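Local atomic coordinates of ATP synthase epsilon chain (Caldalkalibacillus thermarum TA2.A1, PDB entry 5IK2), a protein that probably takes part in making ATP from ADP with a transmembrane proton gradient, as the epsilon subunit of the F1 sector of ATP synthase. Residues 6-11 and 75-80; 14-19 and 52-57; 38-43 and 70-75. The protein carries 2 engineered substitutions. All blocks are in the same frame, centred on the assembly; numbering follows the deposited sequence.

Contact 1: 6-11 and 75-80; sequences VDIVTP and VNILAD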
# COMPACT_ATOMS: atom_id res chain seq x y z
N VAL H 6 -29.41 62.78 -2.89
CA VAL H 6 -28.20 62.81 -3.72
C VAL H 6 -27.61 61.41 -3.84
O VAL H 6 -27.48 60.71 -2.83
CB VAL H 6 -27.11 63.73 -3.13
CG1 VAL H 6 -25.97 63.94 -4.13
CG2 VAL H 6 -27.69 65.07 -2.70
N ASP H 7 -27.26 61.01 -5.06
CA ASP H 7 -26.54 59.76 -5.32
C ASP H 7 -25.29 60.04 -6.15
O ASP H 7 -25.39 60.55 -7.27
CB ASP H 7 -27.44 58.77 -6.08
CG ASP H 7 -28.48 58.09 -5.19
OD1 ASP H 7 -28.47 58.27 -3.95
OD2 ASP H 7 -29.32 57.36 -5.74
N ILE H 8 -24.12 59.73 -5.59
CA ILE H 8 -22.86 59.70 -6.33
C ILE H 8 -22.54 58.23 -6.59
O ILE H 8 -22.37 57.45 -5.65
CB ILE H 8 -21.71 60.39 -5.57
CG1 ILE H 8 -21.99 61.90 -5.48
CG2 ILE H 8 -20.36 60.13 -6.25
CD1 ILE H 8 -21.13 62.64 -4.47
N VAL H 9 -22.45 57.86 -7.87
CA VAL H 9 -22.37 56.47 -8.31
C VAL H 9 -21.25 56.30 -9.35
O VAL H 9 -20.91 57.23 -10.07
CB VAL H 9 -23.75 56.03 -8.89
CG1 VAL H 9 -23.69 54.66 -9.54
CG2 VAL H 9 -24.80 56.05 -7.79
N THR H 10 -20.66 55.10 -9.38
CA THR H 10 -19.72 54.68 -10.43
C THR H 10 -20.33 53.48 -11.17
O THR H 10 -21.40 53.01 -10.78
CB THR H 10 -18.33 54.33 -9.84
OG1 THR H 10 -18.40 53.10 -9.12
CG2 THR H 10 -17.83 55.44 -8.92
N PRO H 11 -19.66 52.98 -12.24
CA PRO H 11 -20.14 51.74 -12.88
C PRO H 11 -20.25 50.51 -11.97
O PRO H 11 -21.06 49.62 -12.24
CB PRO H 11 -19.09 51.49 -13.97
CG PRO H 11 -18.60 52.84 -14.33
CD PRO H 11 -18.62 53.64 -13.05
N VAL H 75 -30.93 64.23 -7.38
CA VAL H 75 -29.64 64.68 -7.92
C VAL H 75 -28.71 63.48 -8.10
O VAL H 75 -28.34 62.84 -7.12
CB VAL H 75 -28.97 65.72 -6.99
CG1 VAL H 75 -27.59 66.13 -7.52
CG2 VAL H 75 -29.86 66.94 -6.81
N ASN H 76 -28.34 63.19 -9.35
CA ASN H 76 -27.44 62.08 -9.67
C ASN H 76 -26.09 62.58 -10.18
O ASN H 76 -26.03 63.56 -10.93
CB ASN H 76 -28.07 61.17 -10.73
CG ASN H 76 -29.26 60.40 -10.21
OD1 ASN H 76 -29.27 59.93 -9.07
ND2 ASN H 76 -30.28 60.26 -11.05
N ILE H 77 -25.02 61.91 -9.76
CA ILE H 77 -23.68 62.12 -10.31
C ILE H 77 -23.11 60.75 -10.68
O ILE H 77 -22.82 59.93 -9.81
CB ILE H 77 -22.74 62.85 -9.31
CG1 ILE H 77 -23.17 64.32 -9.17
CG2 ILE H 77 -21.28 62.78 -9.76
CD1 ILE H 77 -22.53 65.05 -8.01
N LEU H 78 -22.96 60.51 -11.99
CA LEU H 78 -22.34 59.30 -12.52
C LEU H 78 -20.92 59.64 -12.96
O LEU H 78 -20.72 60.61 -13.69
CB LEU H 78 -23.15 58.76 -13.71
CG LEU H 78 -24.43 57.97 -13.38
CD1 LEU H 78 -25.51 58.86 -12.78
CD2 LEU H 78 -24.95 57.28 -14.63
N ALA H 79 -19.94 58.86 -12.50
CA ALA H 79 -18.52 59.14 -12.77
C ALA H 79 -17.67 57.88 -12.88
O ALA H 79 -18.05 56.83 -12.38
CB ALA H 79 -17.96 60.05 -11.68
N ASP H 80 -16.51 58.00 -13.54
CA ASP H 80 -15.57 56.89 -13.70
C ASP H 80 -15.09 56.39 -12.34
O ASP H 80 -15.11 55.19 -12.07
CB ASP H 80 -14.34 57.31 -14.53
CG ASP H 80 -14.67 57.65 -15.97
OD1 ASP H 80 -15.81 57.39 -16.43
OD2 ASP H 80 -13.78 58.18 -16.66
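I8 and I77 stand side by side on one face of two neighbouring parallel strands, their side chains pointing the same way. CB of I77 sits 4.0 Å from CG1 of I8 and 4.1 Å from the carbonyl O of D7. With CG1 anti to its own carbonyl carbon (chi1 -71°), I77 runs on nearly straight, and its terminal CD1 lies 4.1 Å from I8 CG1. The same face carries V6 and V75, whose CG1 atoms are 4.3 Å apart. Beyond the pair, V50 touches both isoleucines, L68 packs on I77, and F16 and I52 pack on I8; this is the apolar interior of the epsilon-chain beta-sandwich domain. Strands 6-9 and 75-79 run within 6° of parallel, joined by four backbone bonds: D7 N to V75 O, I77 N to D7 O, V9 N to I77 O and A79 N to V9 O, the last at 3.1 Å. D7, N76, V9 and L78 occupy the other face. There N76 OD1 approaches D7 CB at 3.7 Å, and K74 NZ joins the two side chains through a salt bridge to D7 OD2 and a hydrogen bond to N76 OD1, while E69 takes the N76 amide N-H. Past the strands, P11 CD rests 3.3 Å from A79 O, and D80 OD2 hydrogen-bonds to a polar side chain of another protein's chain.

Contact 2: 14-19 and 52-57; sequences KVFQGE and IKQGDK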
# COMPACT_ATOMS: atom_id res chain seq x y z
N LYS H 14 -22.35 52.16 -5.56
CA LYS H 14 -22.85 53.44 -5.04
C LYS H 14 -21.90 53.94 -3.95
O LYS H 14 -21.56 53.19 -3.04
CB LYS H 14 -24.25 53.28 -4.46
CG LYS H 14 -25.29 52.86 -5.49
CD LYS H 14 -26.70 53.08 -4.97
CE LYS H 14 -27.75 52.71 -6.01
NZ LYS H 14 -29.13 53.03 -5.54
N VAL H 15 -21.49 55.20 -4.06
CA VAL H 15 -20.46 55.79 -3.20
C VAL H 15 -21.06 56.66 -2.10
O VAL H 15 -20.65 56.55 -0.94
CB VAL H 15 -19.46 56.63 -4.04
CG1 VAL H 15 -18.34 57.19 -3.16
CG2 VAL H 15 -18.89 55.78 -5.17
N PHE H 16 -22.00 57.53 -2.46
CA PHE H 16 -22.70 58.39 -1.50
C PHE H 16 -24.21 58.24 -1.66
O PHE H 16 -24.72 58.12 -2.78
CB PHE H 16 -22.30 59.85 -1.70
CG PHE H 16 -22.82 60.78 -0.63
CD1 PHE H 16 -22.10 60.99 0.54
CD2 PHE H 16 -24.05 61.42 -0.78
CE1 PHE H 16 -22.58 61.84 1.53
CE2 PHE H 16 -24.54 62.27 0.21
CZ PHE H 16 -23.80 62.48 1.36
N GLN H 17 -24.91 58.25 -0.53
CA GLN H 17 -26.38 58.23 -0.49
C GLN H 17 -26.85 59.04 0.72
O GLN H 17 -26.35 58.82 1.83
CB GLN H 17 -26.90 56.80 -0.39
CG GLN H 17 -26.82 56.00 -1.68
CD GLN H 17 -27.48 54.64 -1.57
OE1 GLN H 17 -27.19 53.88 -0.63
NE2 GLN H 17 -28.36 54.31 -2.51
N GLY H 18 -27.79 59.96 0.51
CA GLY H 18 -28.33 60.78 1.59
C GLY H 18 -29.02 62.04 1.11
O GLY H 18 -28.95 62.38 -0.07
N GLU H 19 -29.69 62.72 2.04
CA GLU H 19 -30.36 63.99 1.76
C GLU H 19 -29.46 65.15 2.14
O GLU H 19 -29.00 65.23 3.29
CB GLU H 19 -31.68 64.07 2.52
CG GLU H 19 -32.74 63.11 2.00
CD GLU H 19 -34.14 63.47 2.48
OE1 GLU H 19 -34.34 63.56 3.71
OE2 GLU H 19 -35.03 63.65 1.62
N ILE H 52 -20.56 68.06 -0.36
CA ILE H 52 -21.95 67.91 0.08
C ILE H 52 -22.08 68.43 1.51
O ILE H 52 -21.41 67.92 2.41
CB ILE H 52 -22.41 66.43 0.04
CG1 ILE H 52 -22.20 65.84 -1.36
CG2 ILE H 52 -23.87 66.31 0.45
CD1 ILE H 52 -22.47 64.35 -1.44
N LYS H 53 -22.93 69.44 1.70
CA LYS H 53 -23.24 69.97 3.03
C LYS H 53 -24.54 69.37 3.54
O LYS H 53 -25.59 69.52 2.92
CB LYS H 53 -23.38 71.50 3.00
CG LYS H 53 -22.06 72.24 2.90
CD LYS H 53 -22.29 73.72 2.66
CE LYS H 53 -20.97 74.47 2.49
NZ LYS H 53 -21.18 75.80 1.87
N GLN H 54 -24.45 68.66 4.67
CA GLN H 54 -25.62 68.18 5.41
C GLN H 54 -25.62 68.89 6.76
O GLN H 54 -25.15 68.35 7.76
CB GLN H 54 -25.55 66.66 5.59
CG GLN H 54 -25.74 65.90 4.28
CD GLN H 54 -25.53 64.40 4.43
OE1 GLN H 54 -24.53 63.96 4.99
NE2 GLN H 54 -26.47 63.62 3.91
N GLY H 55 -26.11 70.13 6.75
CA GLY H 55 -26.14 70.98 7.93
C GLY H 55 -24.75 71.39 8.40
O GLY H 55 -24.09 72.20 7.75
N ASP H 56 -24.33 70.80 9.51
CA ASP H 56 -23.01 71.05 10.10
C ASP H 56 -21.92 70.22 9.41
O ASP H 56 -20.77 70.66 9.30
CB ASP H 56 -23.06 70.71 11.59
CG ASP H 56 -21.83 71.16 12.35
OD1 ASP H 56 -21.35 72.29 12.11
OD2 ASP H 56 -21.36 70.39 13.22
N LYS H 57 -22.29 69.03 8.93
CA LYS H 57 -21.35 68.08 8.33
C LYS H 57 -21.06 68.41 6.85
O LYS H 57 -21.98 68.58 6.06
CB LYS H 57 -21.93 66.66 8.43
CG LYS H 57 -20.97 65.54 8.07
CD LYS H 57 -21.65 64.19 8.21
CE LYS H 57 -20.71 63.05 7.85
NZ LYS H 57 -21.37 61.72 7.98
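F16 and I52 reach each other from opposite directions, and the isoleucine ends over the middle of the phenyl ring. Its CD1 lies 3.4 Å from the centroid of the F16 ring, close to the ring normal, which makes a CH-pi contact. The side-chain torsions set up this meeting. With CG anti to the backbone N and the ring turned about chi2 to 88°, F16 leaves strand 14-17 toward I52 and offers it a face. I52 places CG1 anti to its carbonyl carbon and continues with a stretched chi2 of 173°, pushing CD1 forward as the leading atom. The CG2 branch stays nearer the rim, 3.9 Å from F16 CZ.

Q54, two residues on and on the same side of its strand, also starts toward segment 14-19, and its amide meets the F16 ring obliquely. It is extended beyond CG, then rotated about the last bond, leaving the amide and ring planes well apart, with NE2 at 3.9 Å from F16 CZ. NE2 donates a hydrogen bond of 3.1 Å to E19 O. That acceptor lies nearly in the Q54 amide plane, but the donor sits above the E19 carbonyl plane, 62° out of it, off the lone pairs. G18 has no side chain at the place where the amide passes. Q54 also opens a type II' turn closed by Q54 N to K57 O (2.8 Å) and K57 N to Q54 O, a beta hairpin with a two-residue loop, G55-D56, joining strands 48-54 and 57-64.

Strand 14-17 carries a classic beta bulge, V15 and F16 together standing opposite I8 of strand 4-9. I52 also packs on I8, on A20 of strand 19-26 and on I61 of strand 57-64, while V15 touches E87 in the loop before helix 90-104.

Contact 3: 38-43 and 70-75; sequences HIPLVT and VRPDKV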
# COMPACT_ATOMS: atom_id res chain seq x y z
N HIS H 38 -34.40 72.63 -8.07
CA HIS H 38 -33.58 73.13 -9.18
C HIS H 38 -34.19 72.65 -10.50
O HIS H 38 -34.83 71.60 -10.56
CB HIS H 38 -32.14 72.63 -9.04
CG HIS H 38 -31.17 73.32 -9.95
ND1 HIS H 38 -31.03 72.99 -11.28
CD2 HIS H 38 -30.27 74.31 -9.71
CE1 HIS H 38 -30.10 73.75 -11.82
NE2 HIS H 38 -29.62 74.56 -10.89
N ILE H 39 -33.97 73.43 -11.56
CA ILE H 39 -34.50 73.11 -12.90
C ILE H 39 -33.77 71.85 -13.40
O ILE H 39 -32.58 71.68 -13.13
CB ILE H 39 -34.30 74.28 -13.90
CG1 ILE H 39 -34.92 75.59 -13.37
CG2 ILE H 39 -34.91 73.96 -15.27
CD1 ILE H 39 -33.91 76.65 -12.96
N PRO H 40 -34.49 70.95 -14.11
CA PRO H 40 -33.83 69.79 -14.74
C PRO H 40 -32.63 70.18 -15.62
O PRO H 40 -32.78 70.96 -16.56
CB PRO H 40 -34.95 69.17 -15.57
CG PRO H 40 -36.18 69.46 -14.79
CD PRO H 40 -35.96 70.82 -14.19
N LEU H 41 -31.46 69.63 -15.28
CA LEU H 41 -30.19 70.03 -15.89
C LEU H 41 -29.23 68.84 -16.00
O LEU H 41 -29.19 67.99 -15.11
CB LEU H 41 -29.53 71.14 -15.05
CG LEU H 41 -28.10 71.60 -15.37
CD1 LEU H 41 -28.01 72.22 -16.76
CD2 LEU H 41 -27.62 72.59 -14.32
N VAL H 42 -28.49 68.78 -17.11
CA VAL H 42 -27.38 67.84 -17.28
C VAL H 42 -26.15 68.62 -17.74
O VAL H 42 -26.23 69.42 -18.67
CB VAL H 42 -27.71 66.73 -18.30
CG1 VAL H 42 -26.51 65.79 -18.48
CG2 VAL H 42 -28.94 65.95 -17.86
N THR H 43 -25.01 68.37 -17.08
CA THR H 43 -23.75 69.03 -17.42
C THR H 43 -22.55 68.13 -17.08
O THR H 43 -22.58 67.43 -16.06
CB THR H 43 -23.60 70.39 -16.68
OG1 THR H 43 -22.35 71.00 -17.03
CG2 THR H 43 -23.69 70.24 -15.16
N VAL H 70 -29.46 66.71 -12.72
CA VAL H 70 -30.34 67.32 -11.73
C VAL H 70 -31.81 67.14 -12.12
O VAL H 70 -32.17 67.27 -13.28
CB VAL H 70 -30.06 68.84 -11.59
CG1 VAL H 70 -30.86 69.43 -10.43
CG2 VAL H 70 -28.57 69.09 -11.41
N ARG H 71 -32.62 66.79 -11.13
CA ARG H 71 -34.08 66.96 -11.18
C ARG H 71 -34.49 67.74 -9.92
O ARG H 71 -33.70 67.84 -8.98
CB ARG H 71 -34.79 65.60 -11.24
CG ARG H 71 -34.94 65.00 -12.63
CD ARG H 71 -33.73 64.19 -13.05
NE ARG H 71 -33.57 62.96 -12.26
CZ ARG H 71 -34.22 61.81 -12.47
NH1 ARG H 71 -35.10 61.67 -13.46
NH2 ARG H 71 -33.98 60.78 -11.66
N PRO H 72 -35.72 68.30 -9.90
CA PRO H 72 -36.21 68.90 -8.64
C PRO H 72 -36.35 67.88 -7.50
O PRO H 72 -36.17 68.24 -6.33
CB PRO H 72 -37.59 69.47 -9.03
CG PRO H 72 -37.97 68.76 -10.29
CD PRO H 72 -36.69 68.47 -11.00
N ASP H 73 -36.64 66.63 -7.85
CA ASP H 73 -36.78 65.52 -6.90
C ASP H 73 -35.44 64.89 -6.50
O ASP H 73 -35.23 64.59 -5.33
CB ASP H 73 -37.70 64.45 -7.52
CG ASP H 73 -38.09 63.37 -6.54
OD1 ASP H 73 -38.52 63.70 -5.41
OD2 ASP H 73 -37.99 62.18 -6.91
N LYS H 74 -34.55 64.69 -7.48
CA LYS H 74 -33.34 63.86 -7.31
C LYS H 74 -32.11 64.51 -7.95
O LYS H 74 -32.23 65.22 -8.95
CB LYS H 74 -33.60 62.48 -7.94
CG LYS H 74 -32.49 61.45 -7.81
CD LYS H 74 -32.29 60.98 -6.38
CE LYS H 74 -31.17 59.96 -6.28
NZ LYS H 74 -31.43 58.74 -7.10
N VAL H 75 -30.93 64.23 -7.38
CA VAL H 75 -29.64 64.68 -7.92
C VAL H 75 -28.71 63.48 -8.10
O VAL H 75 -28.34 62.84 -7.12
CB VAL H 75 -28.97 65.72 -6.99
CG1 VAL H 75 -27.59 66.13 -7.52
CG2 VAL H 75 -29.86 66.94 -6.81
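L41 and V70 form an antiparallel hydrogen-bonded pair where strand 41-44 meets strand 66-70 in the beta-sandwich domain. Two backbone bonds join them. V70 N gives a 2.7 Å bond to L41 O, whereas L41 N reaches V70 O at 3.2 Å from above the carbonyl plane, 36° out of it. The same V70 O also receives a CA-H...O contact from P40, at 3.4 Å from P40 CA. Past V70 the chain turns tightly through R71-K74, held by R71 N bonding to K74 O, and passes into strand 74-79. L41 and V42 also pair in parallel with a strand of another protein's chain, and T43 OG1 bonds to the backbone there, so the sheet continues across the subunit interface.

The apolar contacts gather around V70. With CG1 anti to the backbone N (chi1 -173°), the valine presents that methyl to H38, 3.7 Å from H38 CB; the two side chains cross at about a right angle. On the L41 side the two CB atoms are 4.2 Å apart, with L32 and V34 of strand 31-34 packing on L41 and V70 respectively. Further out, the prolines touch obliquely, P40 CG against P72 CD at 4.0 Å; P72 CD also nears H38 O.

One polar bond lies within the loop itself and helps hold the imidazole's rotation. H38 ND1 donates at 2.7 Å to I39 O, meeting a lone pair in the carbonyl plane and keeping that oxygen close to the plane of the H38 ring.

From the N terminus the chain passes 6-11, 14-19 and 38-43 in turn. Next, 52-57 closes contact 2 on 14-19, 70-75 closes contact 3 on 38-43, and 75-80 comes last, closing contact 1 and the widest loop on the first strand. Contacts 2 and 3 both nest inside that loop. They also cross: 38-43 lies between the partners of contact 2, and 52-57 between those of contact 3. Contacts 1 and 3 share V75. Contacts 2 and 3 do not touch; strand 4-9, beside 14-17, pairs with 74-79, which pairs with 66-70, and that strand carries 41-44 at the intersubunit edge.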